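Local coordinates for protein probable 2-hydroxyhepta-2,4-diene-1,7-dioate isomerase (Thermus thermophilus, PDB 2DFU) that probably isomerises 2-hydroxyhepta-2,4-diene-1,7-dioate, as a metal-binding member of the fumarylacetoacetate hydrolase family, at residues T48-V53 against L222-T227. Numbering follows the deposited sequence.
Sequences TKIVCV and LDVVLT
The carboxylate of Asp223 reaches across to the chain turning into strand 50-53 and takes three donors on OD1. Thr48 gives two of them: its OG1 is 2.6 Å from Asp223 OD1 and meets that oxygen's syn lone pair, while Thr48 N comes in nearly along the C-O bond at 2.8 Å from the same oxygen. The third, Lys49 N, sits above the carboxylate plane. With OG1 between its own N and carbonyl carbon (chi1 64°), Thr48 can offer hydroxyl and amide together. OD2 receives the ammonium of Lys49, NZ to Asp223 OD2 2.9 Å, on the syn side, tilted 24° out of the carboxylate plane; the chain runs straight to CE, and a turn at chi4 (-64°) swings NZ to the carboxylate. NZ also bonds Thr218 O, and OD2 the backbone N of Glu220. An asparagine here would probably forfeit the salt bridge, leaving the buried ammonium without its countercharge.

Beyond this anchor the strands run parallel. Val51 is bonded from N to Val224 O (3.0 Å) and from O to Leu226 N (2.9 Å), and Val53 N follows on Leu226 O. Beta-branched Ile50 and Val224 suit the extended backbone and lie side by side; on their face Cys52 SG is small enough to rest against Leu226 CD1 (3.6 Å). Val51 and Val225 cover the other face, under helix 206-214. Strands 78-81 and 111-121 flank this parallel pair as antiparallel neighbours in the mixed beta core characteristic of the FAH fold.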
ATOM      1  N   THR A  48       3.159  -2.334   5.750  1.00 30.79           N
ATOM      2  CA  THR A  48       2.087  -1.359   5.644  1.00 30.68           C
ATOM      3  C   THR A  48       2.016  -1.043   4.155  1.00 30.30           C
ATOM      4  O   THR A  48       1.001  -0.570   3.651  1.00 31.43           O
ATOM      5  CB  THR A  48       2.401  -0.056   6.414  1.00 31.36           C
ATOM      6  OG1 THR A  48       3.545   0.587   5.832  1.00 29.80           O
ATOM      7  CG2 THR A  48       2.668  -0.360   7.888  1.00 30.58           C
ATOM      8  N   LYS A  49       3.115  -1.315   3.455  1.00 30.36           N
ATOM      9  CA  LYS A  49       3.197  -1.081   2.015  1.00 29.62           C
ATOM     10  C   LYS A  49       4.426  -1.767   1.422  1.00 29.19           C
ATOM     11  O   LYS A  49       5.362  -2.107   2.141  1.00 30.28           O
ATOM     12  CB  LYS A  49       3.245   0.421   1.722  1.00 29.44           C
ATOM     13  CG  LYS A  49       4.425   1.145   2.348  1.00 26.61           C
ATOM     14  CD  LYS A  49       4.349   2.642   2.062  1.00 28.18           C
ATOM     15  CE  LYS A  49       5.523   3.388   2.684  1.00 23.61           C
ATOM     16  NZ  LYS A  49       5.476   3.294   4.160  1.00 25.07           N
ATOM     17  N   ILE A  50       4.414  -1.969   0.110  1.00 28.96           N
ATOM     18  CA  ILE A  50       5.521  -2.627  -0.579  1.00 26.65           C
ATOM     19  C   ILE A  50       6.006  -1.735  -1.712  1.00 27.87           C
ATOM     20  O   ILE A  50       5.276  -1.486  -2.673  1.00 26.85           O
ATOM     21  CB  ILE A  50       5.060  -3.989  -1.130  1.00 29.45           C
ATOM     22  CG1 ILE A  50       4.633  -4.881   0.042  1.00 30.23           C
ATOM     23  CG2 ILE A  50       6.176  -4.652  -1.935  1.00 26.01           C
ATOM     24  CD1 ILE A  50       3.593  -5.911  -0.318  1.00 33.21           C
ATOM     25  N   VAL A  51       7.236  -1.238  -1.585  1.00 27.96           N
ATOM     26  CA  VAL A  51       7.821  -0.351  -2.588  1.00 28.53           C
ATOM     27  C   VAL A  51       8.755  -1.139  -3.500  1.00 29.93           C
ATOM     28  O   VAL A  51       9.633  -1.863  -3.027  1.00 31.80           O
ATOM     29  CB  VAL A  51       8.600   0.799  -1.907  1.00 29.79           C
ATOM     30  CG1 VAL A  51       9.033   1.815  -2.936  1.00 29.93           C
ATOM     31  CG2 VAL A  51       7.726   1.460  -0.847  1.00 30.36           C
ATOM     32  N   CYS A  52       8.576  -1.001  -4.811  1.00 29.99           N
ATOM     33  CA  CYS A  52       9.401  -1.760  -5.741  1.00 30.45           C
ATOM     34  C   CYS A  52      10.188  -0.914  -6.727  1.00 31.44           C
ATOM     35  O   CYS A  52       9.729   0.131  -7.174  1.00 31.85           O
ATOM     36  CB  CYS A  52       8.523  -2.738  -6.512  1.00 29.78           C
ATOM     37  SG  CYS A  52       7.231  -3.479  -5.495  1.00 34.55           S
ATOM     38  N   VAL A  53      11.377  -1.397  -7.070  1.00 34.03           N
ATOM     39  CA  VAL A  53      12.250  -0.709  -8.011  1.00 34.41           C
ATOM     40  C   VAL A  53      12.056  -1.262  -9.412  1.00 35.63           C
ATOM     41  O   VAL A  53      11.748  -2.442  -9.589  1.00 33.29           O
ATOM     42  CB  VAL A  53      13.737  -0.872  -7.616  1.00 34.77           C
ATOM     43  CG1 VAL A  53      14.638  -0.273  -8.688  1.00 34.26           C
ATOM     44  CG2 VAL A  53      13.994  -0.182  -6.284  1.00 35.87           C
ATOM     45  N   LEU A 222       8.966  -3.342   9.121  1.00 30.05           N
ATOM     46  CA  LEU A 222       8.401  -4.486   8.414  1.00 30.09           C
ATOM     47  C   LEU A 222       7.860  -4.196   7.005  1.00 31.24           C
ATOM     48  O   LEU A 222       7.251  -5.064   6.379  1.00 28.88           O
ATOM     49  CB  LEU A 222       7.346  -5.183   9.285  1.00 32.03           C
ATOM     50  CG  LEU A 222       7.907  -5.618  10.654  1.00 33.58           C
ATOM     51  CD1 LEU A 222       6.853  -6.392  11.438  1.00 34.49           C
ATOM     52  CD2 LEU A 222       9.146  -6.478  10.459  1.00 32.63           C
ATOM     53  N   ASP A 223       8.079  -2.981   6.498  1.00 30.83           N
ATOM     54  CA  ASP A 223       7.672  -2.679   5.124  1.00 29.75           C
ATOM     55  C   ASP A 223       8.634  -3.488   4.257  1.00 28.84           C
ATOM     56  O   ASP A 223       9.738  -3.815   4.692  1.00 28.10           O
ATOM     57  CB  ASP A 223       7.845  -1.195   4.785  1.00 31.33           C
ATOM     58  CG  ASP A 223       6.632  -0.364   5.148  1.00 33.62           C
ATOM     59  OD1 ASP A 223       5.579  -0.946   5.473  1.00 32.77           O
ATOM     60  OD2 ASP A 223       6.732   0.877   5.089  1.00 35.27           O
ATOM     61  N   VAL A 224       8.221  -3.800   3.036  1.00 26.88           N
ATOM     62  CA  VAL A 224       9.053  -4.577   2.129  1.00 26.89           C
ATOM     63  C   VAL A 224       9.470  -3.723   0.930  1.00 26.33           C
ATOM     64  O   VAL A 224       8.681  -2.929   0.410  1.00 26.84           O
ATOM     65  CB  VAL A 224       8.287  -5.844   1.634  1.00 26.32           C
ATOM     66  CG1 VAL A 224       9.059  -6.542   0.537  1.00 24.64           C
ATOM     67  CG2 VAL A 224       8.062  -6.799   2.801  1.00 23.90           C
ATOM     68  N   VAL A 225      10.719  -3.867   0.508  1.00 24.29           N
ATOM     69  CA  VAL A 225      11.217  -3.117  -0.643  1.00 25.20           C
ATOM     70  C   VAL A 225      11.853  -4.112  -1.600  1.00 25.59           C
ATOM     71  O   VAL A 225      12.692  -4.915  -1.181  1.00 27.09           O
ATOM     72  CB  VAL A 225      12.283  -2.069  -0.216  1.00 28.68           C
ATOM     73  CG1 VAL A 225      12.844  -1.361  -1.439  1.00 26.35           C
ATOM     74  CG2 VAL A 225      11.667  -1.050   0.749  1.00 27.73           C
ATOM     75  N   LEU A 226      11.435  -4.085  -2.865  1.00 27.66           N
ATOM     76  CA  LEU A 226      11.985  -4.987  -3.880  1.00 29.48           C
ATOM     77  C   LEU A 226      13.094  -4.250  -4.626  1.00 31.44           C
ATOM     78  O   LEU A 226      12.957  -3.067  -4.941  1.00 31.86           O
ATOM     79  CB  LEU A 226      10.895  -5.434  -4.862  1.00 28.67           C
ATOM     80  CG  LEU A 226       9.623  -6.058  -4.271  1.00 31.52           C
ATOM     81  CD1 LEU A 226       8.827  -6.729  -5.394  1.00 31.59           C
ATOM     82  CD2 LEU A 226       9.966  -7.074  -3.200  1.00 29.22           C
ATOM     83  N   THR A 227      14.182  -4.951  -4.927  1.00 33.26           N
ATOM     84  CA  THR A 227      15.330  -4.329  -5.576  1.00 34.30           C
ATOM     85  C   THR A 227      15.564  -4.557  -7.077  1.00 36.43           C
ATOM     86  O   THR A 227      16.699  -4.448  -7.548  1.00 38.32           O
ATOM     87  CB  THR A 227      16.607  -4.722  -4.823  1.00 34.95           C
ATOM     88  OG1 THR A 227      16.799  -6.139  -4.914  1.00 34.89           O
ATOM     89  CG2 THR A 227      16.485  -4.348  -3.356  1.00 31.46           C
TER